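Local structure of ABC-type transport system, molybdenum-specific extracellular solute-binding protein (4KD5) at residues L8-A13 / C56-S61; K86-L91 / V181-E186. The protein probably binds molybdate or tungstate outside the cell and delivers it to an ABC transporter for uptake. All coordinates share one frame; numbering follows the deposited sequence.

How the interactions relate
Interactions 1 and 2 illustrate how each lobe of a solute-binding protein can have a strand pair that reaches towards the predicted anion site at one residue. Their centres lie 27 Å apart, on opposite sides of the centre of the chain, and their nearest atoms stay about 9 Å apart, although both belong to the same branched sheet. Interaction 1 ends at A13, whose side chain is about 4 Å from that of S43, a predicted molybdate ligand. Interaction 2 brings the side chain of L89 to about 4 Å from that of Y168, another predicted ligand. The parallel pair thus lies beside predicted ligands of one lobe and the antiparallel pair beside those of the other, consistent with a site between the lobes.

Interaction 1 (L8-A13 / C56-S61); sequences LNISAA and CDLFIS
The carbonyl of N9 receives two backbone donors at the point where 56-61 joins the sheet: D57 N at 2.8 Å from N9 O, in the carbonyl plane, and L58 N, which is tilted from that plane. Two successive amides thus anchor on one oxygen. D57 returns the grip through its side chain, with OD2 offering its anti lone pair to N9 N almost in line; the modelled 2.5 Å from D57 OD2 to N9 N is short and best not taken literally. With CG lying beside its own backbone N (chi1 -62°), the D57 carboxylate reaches back across the edge of the neighbouring strand, while OD1 is held by S202. Further along, S11 N binds L58 O at 3.0 Å and I60 N binds S11 O at 2.9 Å, both in regular fashion, whereas the bond from A13 N to I60 O at the far end is weak.

Packing divides between the two faces. I10 and L58 run side by side, and I10 CG1 rests 3.7 Å from L58 CB; A12 CB meets I60 CB on that same face. The reverse face carries S11 and F59. There the F59 ring turns an edge to S11 O, which lies near its plane and 3.1 Å from F59 CD1; S11 OG is 3.3 Å from the same CD1. Helices 43-52 and 65-72 pack on the phenylalanine.

Strand 34-41 flanks 6-13 on its other edge, and helices intervene between successive strands. Such parallel neighbours joined by beta-alpha-beta crossovers are the signature of the alpha/beta lobes of periplasmic-type binding proteins.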
ATOM      1  N   LEU A   8      -8.690   8.011   6.917  1.00 66.05           N
ATOM      2  CA  LEU A   8      -8.585   8.761   5.668  1.00 59.03           C
ATOM      3  C   LEU A   8      -9.503   9.982   5.681  1.00 51.42           C
ATOM      4  O   LEU A   8     -10.679   9.887   6.052  1.00 54.62           O
ATOM      5  CB  LEU A   8      -8.923   7.875   4.465  1.00 56.01           C
ATOM      6  CG  LEU A   8      -7.992   6.713   4.128  1.00 51.65           C
ATOM      7  CD1 LEU A   8      -8.509   5.950   2.916  1.00 49.56           C
ATOM      8  CD2 LEU A   8      -6.586   7.205   3.870  1.00 49.57           C
ATOM      9  N   ASN A   9      -8.961  11.130   5.290  1.00 49.85           N
ATOM     10  CA  ASN A   9      -9.771  12.326   5.119  1.00 42.02           C
ATOM     11  C   ASN A   9     -10.189  12.476   3.666  1.00 41.86           C
ATOM     12  O   ASN A   9      -9.343  12.644   2.782  1.00 41.88           O
ATOM     13  CB  ASN A   9      -9.000  13.566   5.580  1.00 41.67           C
ATOM     14  CG  ASN A   9      -8.971  13.706   7.086  1.00 53.66           C
ATOM     15  OD1 ASN A   9     -10.014  13.731   7.740  1.00 57.94           O
ATOM     16  ND2 ASN A   9      -7.771  13.782   7.649  1.00 65.51           N
ATOM     17  N   ILE A  10     -11.491  12.402   3.412  1.00 42.75           N
ATOM     18  CA  ILE A  10     -12.002  12.599   2.061  1.00 50.78           C
ATOM     19  C   ILE A  10     -12.791  13.904   1.961  1.00 50.41           C
ATOM     20  O   ILE A  10     -13.699  14.154   2.755  1.00 57.27           O
ATOM     21  CB  ILE A  10     -12.878  11.418   1.589  1.00 49.86           C
ATOM     22  CG1 ILE A  10     -12.025  10.177   1.345  1.00 52.42           C
ATOM     23  CG2 ILE A  10     -13.605  11.766   0.301  1.00 39.19           C
ATOM     24  CD1 ILE A  10     -11.733   9.374   2.579  1.00 48.33           C
ATOM     25  N   SER A  11     -12.430  14.740   0.993  1.00 47.75           N
ATOM     26  CA  SER A  11     -13.209  15.936   0.685  1.00 54.08           C
ATOM     27  C   SER A  11     -13.934  15.718  -0.639  1.00 57.87           C
ATOM     28  O   SER A  11     -13.313  15.339  -1.633  1.00 63.94           O
ATOM     29  CB  SER A  11     -12.310  17.166   0.606  1.00 50.12           C
ATOM     30  OG  SER A  11     -11.220  16.948  -0.262  1.00 60.51           O
ATOM     31  N   ALA A  12     -15.247  15.942  -0.648  1.00 49.35           N
ATOM     32  CA  ALA A  12     -16.062  15.690  -1.833  1.00 46.31           C
ATOM     33  C   ALA A  12     -17.039  16.826  -2.067  1.00 57.73           C
ATOM     34  O   ALA A  12     -17.372  17.562  -1.144  1.00 63.45           O
ATOM     35  CB  ALA A  12     -16.811  14.383  -1.690  1.00 46.33           C
ATOM     36  N   ALA A  13     -17.510  16.959  -3.303  1.00 62.15           N
ATOM     37  CA  ALA A  13     -18.536  17.946  -3.613  1.00 63.79           C
ATOM     38  C   ALA A  13     -19.785  17.614  -2.810  1.00 62.90           C
ATOM     39  O   ALA A  13     -20.182  16.450  -2.737  1.00 60.05           O
ATOM     40  CB  ALA A  13     -18.845  17.941  -5.091  1.00 45.16           C
ATOM     41  N   CYS A  56      -5.682  16.476   3.692  0.63 56.59           N
ATOM     42  CA  CYS A  56      -6.692  15.693   2.996  0.63 55.52           C
ATOM     43  C   CYS A  56      -6.027  14.519   2.295  0.63 53.80           C
ATOM     44  O   CYS A  56      -4.896  14.627   1.833  0.63 56.41           O
ATOM     45  CB  CYS A  56      -7.439  16.568   1.992  0.63 54.75           C
ATOM     46  SG  CYS A  56      -8.408  17.887   2.749  0.63 61.25           S
ATOM     47  N   ASP A  57      -6.728  13.394   2.229  1.00 48.94           N
ATOM     48  CA  ASP A  57      -6.174  12.187   1.624  1.00 57.75           C
ATOM     49  C   ASP A  57      -6.700  11.915   0.222  1.00 54.38           C
ATOM     50  O   ASP A  57      -5.933  11.581  -0.678  1.00 54.01           O
ATOM     51  CB  ASP A  57      -6.433  10.969   2.519  1.00 52.10           C
ATOM     52  CG  ASP A  57      -5.764  11.086   3.867  1.00 55.37           C
ATOM     53  OD1 ASP A  57      -4.520  11.122   3.909  1.00 55.19           O
ATOM     54  OD2 ASP A  57      -6.486  11.138   4.881  1.00 60.00           O
ATOM     55  N   LEU A  58      -8.008  12.057   0.047  1.00 55.82           N
ATOM     56  CA  LEU A  58      -8.639  11.867  -1.253  1.00 56.89           C
ATOM     57  C   LEU A  58      -9.562  13.052  -1.543  1.00 59.62           C
ATOM     58  O   LEU A  58     -10.165  13.613  -0.623  1.00 67.63           O
ATOM     59  CB  LEU A  58      -9.433  10.558  -1.276  1.00 57.55           C
ATOM     60  CG  LEU A  58      -9.825   9.980  -2.639  1.00 57.13           C
ATOM     61  CD1 LEU A  58      -8.700   9.143  -3.217  1.00 49.23           C
ATOM     62  CD2 LEU A  58     -11.079   9.137  -2.515  1.00 62.89           C
ATOM     63  N   PHE A  59      -9.658  13.442  -2.810  1.00 51.70           N
ATOM     64  CA  PHE A  59     -10.518  14.553  -3.203  1.00 49.92           C
ATOM     65  C   PHE A  59     -11.399  14.153  -4.387  1.00 49.03           C
ATOM     66  O   PHE A  59     -10.901  13.670  -5.407  1.00 50.78           O
ATOM     67  CB  PHE A  59      -9.664  15.779  -3.536  1.00 50.32           C
ATOM     68  CG  PHE A  59     -10.449  16.959  -4.037  1.00 54.34           C
ATOM     69  CD1 PHE A  59     -11.673  17.294  -3.479  1.00 58.02           C
ATOM     70  CD2 PHE A  59      -9.938  17.758  -5.046  1.00 54.87           C
ATOM     71  CE1 PHE A  59     -12.381  18.387  -3.937  1.00 54.94           C
ATOM     72  CE2 PHE A  59     -10.638  18.852  -5.509  1.00 52.95           C
ATOM     73  CZ  PHE A  59     -11.862  19.169  -4.955  1.00 56.11           C
ATOM     74  N   ILE A  60     -12.708  14.338  -4.234  1.00 45.41           N
ATOM     75  CA  ILE A  60     -13.660  14.094  -5.312  1.00 48.44           C
ATOM     76  C   ILE A  60     -14.284  15.424  -5.721  1.00 52.41           C
ATOM     77  O   ILE A  60     -14.926  16.095  -4.908  1.00 53.80           O
ATOM     78  CB  ILE A  60     -14.771  13.131  -4.874  1.00 46.05           C
ATOM     79  CG1 ILE A  60     -14.186  11.950  -4.101  1.00 42.82           C
ATOM     80  CG2 ILE A  60     -15.558  12.645  -6.078  1.00 47.25           C
ATOM     81  CD1 ILE A  60     -15.229  10.972  -3.583  1.00 36.00           C
ATOM     82  N   SER A  61     -14.105  15.803  -6.983  1.00 53.86           N
ATOM     83  CA  SER A  61     -14.522  17.125  -7.439  1.00 58.73           C
ATOM     84  C   SER A  61     -15.784  17.095  -8.294  1.00 62.80           C
ATOM     85  O   SER A  61     -16.194  16.041  -8.772  1.00 65.05           O
ATOM     86  CB  SER A  61     -13.391  17.782  -8.222  1.00 66.46           C
ATOM     87  OG  SER A  61     -13.399  19.173  -8.013  1.00 76.81           O
TER

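Interaction 2 (K86-L91 / V181-E186); sequences KNDLVL and VEKTDE
L89 O is gripped twice by T184. T184 N lies 3.0 Å and T184 OG1 2.8 Å from L89 O, the hydroxyl donating from a position tilted 28° from the carbonyl plane. The threonine manages both because OG1 is turned between its own N and carbonyl carbon (chi1 68°), which keeps hydroxyl and amide within reach of one acceptor; CG2 also lies against that carbonyl. A single residue thus fastens the end of strand 178-183 just where it leaves the sheet.

Two further backbone links follow. L91 N meets E182 O at 2.8 Å in a nearly straight bond, with an N-H...O angle of 171°, and V181 N makes a bent one to L91 O. Between the L89/T184 bonds and the L91/E182 bond, V90 and K183 form a non-hydrogen-bonded pair. Their side chains lie alongside one another, V90 CG1 touching K183 CG at 3.6 Å, and the extended lysine continues to a cation-pi contact with F169.

Beyond the strands the polar groups are less settled. D88 OD1 and E186 OE1 are modelled 2.8 Å apart, with the carboxylate planes nearly perpendicular; both are acceptors, so a shared proton is possible but the detail is doubtful. K183 NZ lies 4.5 Å from D88 OD2, too far for a salt bridge, though it may ease the charge. A water donates to E186 OE2 and, weakly, to N87 O.

Strand 164-168 contacts 82-94 as well, and helix 122-133 covers L89 and T184. With V181 and E182 both facing L91, the pair is a classic beta bulge in an antiparallel ladder, set in the second lobe of a binding-protein fold.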
ATOM      1  N   LYS A  86     -20.089  10.103 -13.694  1.00 50.55           N
ATOM      2  CA  LYS A  86     -20.564  11.253 -14.438  1.00 63.59           C
ATOM      3  C   LYS A  86     -22.068  11.357 -14.256  1.00 65.32           C
ATOM      4  O   LYS A  86     -22.722  10.377 -13.897  1.00 64.16           O
ATOM      5  CB  LYS A  86     -20.197  11.139 -15.919  1.00 68.93           C
ATOM      6  CG  LYS A  86     -20.841   9.957 -16.630  1.00 74.08           C
ATOM      7  CD  LYS A  86     -20.369   9.816 -18.083  1.00 88.26           C
ATOM      8  CE  LYS A  86     -19.277  10.809 -18.467  1.00 97.98           C
ATOM      9  NZ  LYS A  86     -17.902  10.342 -18.125  1.00 97.95           N
ATOM     10  N   ASN A  87     -22.618  12.543 -14.485  1.00 65.53           N
ATOM     11  CA  ASN A  87     -24.056  12.719 -14.375  1.00 55.55           C
ATOM     12  C   ASN A  87     -24.690  12.820 -15.751  1.00 59.39           C
ATOM     13  O   ASN A  87     -23.991  12.961 -16.755  1.00 68.03           O
ATOM     14  CB  ASN A  87     -24.383  13.961 -13.545  1.00 66.34           C
ATOM     15  CG  ASN A  87     -25.387  13.678 -12.451  1.00 65.29           C
ATOM     16  OD1 ASN A  87     -26.313  12.883 -12.632  1.00 67.67           O
ATOM     17  ND2 ASN A  87     -25.204  14.319 -11.300  1.00 60.50           N
ATOM     18  N   ASP A  88     -26.013  12.731 -15.796  1.00 70.24           N
ATOM     19  CA  ASP A  88     -26.738  12.931 -17.042  1.00 75.77           C
ATOM     20  C   ASP A  88     -27.693  14.103 -16.913  1.00 82.25           C
ATOM     21  O   ASP A  88     -28.299  14.301 -15.861  1.00 69.16           O
ATOM     22  CB  ASP A  88     -27.503  11.664 -17.436  1.00 82.11           C
ATOM     23  CG  ASP A  88     -26.760  10.830 -18.459  1.00 89.42           C
ATOM     24  OD1 ASP A  88     -26.031  11.420 -19.280  1.00 94.42           O
ATOM     25  OD2 ASP A  88     -26.903   9.590 -18.444  1.00 91.93           O
ATOM     26  N   LEU A  89     -27.809  14.891 -17.980  1.00 57.81           N
ATOM     27  CA  LEU A  89     -28.769  15.989 -18.014  1.00 50.77           C
ATOM     28  C   LEU A  89     -30.079  15.419 -18.538  1.00 50.46           C
ATOM     29  O   LEU A  89     -30.134  14.897 -19.657  1.00 42.00           O
ATOM     30  CB  LEU A  89     -28.285  17.103 -18.939  1.00 47.79           C
ATOM     31  CG  LEU A  89     -28.571  18.568 -18.602  1.00 43.55           C
ATOM     32  CD1 LEU A  89     -29.184  19.279 -19.784  1.00 47.30           C
ATOM     33  CD2 LEU A  89     -29.472  18.713 -17.398  1.00 47.36           C
ATOM     34  N   VAL A  90     -31.132  15.499 -17.731  1.00 50.43           N
ATOM     35  CA  VAL A  90     -32.401  14.887 -18.109  1.00 50.74           C
ATOM     36  C   VAL A  90     -33.551  15.878 -18.209  1.00 48.33           C
ATOM     37  O   VAL A  90     -33.508  16.965 -17.626  1.00 44.68           O
ATOM     38  CB  VAL A  90     -32.785  13.730 -17.160  1.00 53.36           C
ATOM     39  CG1 VAL A  90     -31.743  12.634 -17.209  1.00 58.44           C
ATOM     40  CG2 VAL A  90     -32.950  14.241 -15.734  1.00 50.70           C
ATOM     41  N   LEU A  91     -34.573  15.488 -18.965  1.00 53.27           N
ATOM     42  CA  LEU A  91     -35.799  16.266 -19.094  1.00 49.40           C
ATOM     43  C   LEU A  91     -36.877  15.673 -18.184  1.00 47.10           C
ATOM     44  O   LEU A  91     -37.231  14.498 -18.308  1.00 48.13           O
ATOM     45  CB  LEU A  91     -36.282  16.253 -20.545  1.00 49.56           C
ATOM     46  CG  LEU A  91     -37.586  16.984 -20.874  1.00 53.34           C
ATOM     47  CD1 LEU A  91     -37.456  18.477 -20.633  1.00 50.40           C
ATOM     48  CD2 LEU A  91     -38.015  16.715 -22.310  1.00 52.95           C
ATOM     49  N   VAL A 181     -38.634  12.109 -18.376  1.00 65.56           N
ATOM     50  CA  VAL A 181     -39.193  11.943 -19.713  1.00 64.94           C
ATOM     51  C   VAL A 181     -38.183  11.363 -20.700  1.00 57.05           C
ATOM     52  O   VAL A 181     -38.474  10.418 -21.432  1.00 54.12           O
ATOM     53  CB  VAL A 181     -39.692  13.288 -20.260  1.00 72.98           C
ATOM     54  CG1 VAL A 181     -40.252  13.116 -21.647  1.00 77.93           C
ATOM     55  CG2 VAL A 181     -40.743  13.884 -19.341  1.00 75.70           C
ATOM     56  N   GLU A 182     -36.991  11.948 -20.716  1.00 59.15           N
ATOM     57  CA  GLU A 182     -35.945  11.532 -21.639  1.00 64.84           C
ATOM     58  C   GLU A 182     -34.600  12.069 -21.169  1.00 61.71           C
ATOM     59  O   GLU A 182     -34.527  13.152 -20.583  1.00 57.27           O
ATOM     60  CB  GLU A 182     -36.252  12.044 -23.051  1.00 71.49           C
ATOM     61  CG  GLU A 182     -35.343  11.478 -24.133  1.00 75.89           C
ATOM     62  CD  GLU A 182     -35.662  12.023 -25.516  1.00 82.57           C
ATOM     63  OE1 GLU A 182     -34.776  11.965 -26.393  1.00 88.01           O
ATOM     64  OE2 GLU A 182     -36.797  12.502 -25.731  1.00 77.43           O
ATOM     65  N   LYS A 183     -33.535  11.312 -21.418  1.00 59.23           N
ATOM     66  CA  LYS A 183     -32.195  11.782 -21.102  1.00 57.82           C
ATOM     67  C   LYS A 183     -31.587  12.419 -22.343  1.00 59.69           C
ATOM     68  O   LYS A 183     -31.633  11.836 -23.425  1.00 61.38           O
ATOM     69  CB  LYS A 183     -31.317  10.629 -20.611  1.00 58.08           C
ATOM     70  CG  LYS A 183     -31.950   9.805 -19.495  1.00 70.08           C
ATOM     71  CD  LYS A 183     -30.915   9.003 -18.714  1.00 73.33           C
ATOM     72  CE  LYS A 183     -31.556   8.287 -17.531  1.00 73.38           C
ATOM     73  NZ  LYS A 183     -30.545   7.671 -16.626  1.00 74.10           N
ATOM     74  N   THR A 184     -31.028  13.616 -22.187  1.00 54.80           N
ATOM     75  CA  THR A 184     -30.393  14.304 -23.307  1.00 56.46           C
ATOM     76  C   THR A 184     -29.229  13.476 -23.826  1.00 56.29           C
ATOM     77  O   THR A 184     -28.543  12.811 -23.049  1.00 54.94           O
ATOM     78  CB  THR A 184     -29.907  15.727 -22.933  1.00 59.67           C
ATOM     79  OG1 THR A 184     -28.814  15.646 -22.012  1.00 57.57           O
ATOM     80  CG2 THR A 184     -31.037  16.537 -22.318  1.00 63.53           C
ATOM     81  N   ASP A 185     -29.003  13.531 -25.124  1.00 62.44           N
ATOM     82  CA  ASP A 185     -27.892  12.836 -25.729  1.00 69.23           C
ATOM     83  C   ASP A 185     -26.599  13.415 -25.186  1.00 72.10           C
ATOM     84  O   ASP A 185     -26.449  14.617 -25.072  1.00 68.68           O
ATOM     85  CB  ASP A 185     -27.949  13.015 -27.240  1.00 71.41           C
ATOM     86  CG  ASP A 185     -27.215  11.935 -27.983  1.00 83.24           C
ATOM     87  OD1 ASP A 185     -26.252  11.374 -27.431  1.00 91.26           O
ATOM     88  OD2 ASP A 185     -27.595  11.643 -29.130  1.00 88.87           O
ATOM     89  N   GLU A 186     -25.657  12.547 -24.867  1.00 78.93           N
ATOM     90  CA  GLU A 186     -24.377  12.975 -24.311  1.00 81.52           C
ATOM     91  C   GLU A 186     -23.539  13.776 -25.308  1.00 78.92           C
ATOM     92  O   GLU A 186     -22.724  14.608 -24.910  1.00 83.75           O
ATOM     93  CB  GLU A 186     -23.591  11.763 -23.804  1.00 88.16           C
ATOM     94  CG  GLU A 186     -24.246  11.028 -22.644  1.00 94.98           C
ATOM     95  CD  GLU A 186     -23.355  10.974 -21.415  1.00 99.98           C
ATOM     96  OE1 GLU A 186     -23.725  10.290 -20.439  1.00103.71           O
ATOM     97  OE2 GLU A 186     -22.285  11.620 -21.428  1.00 97.28           O
TER
HETATM   98  O   HOH W   1     -21.922  13.650 -19.302  1.00 58.21           O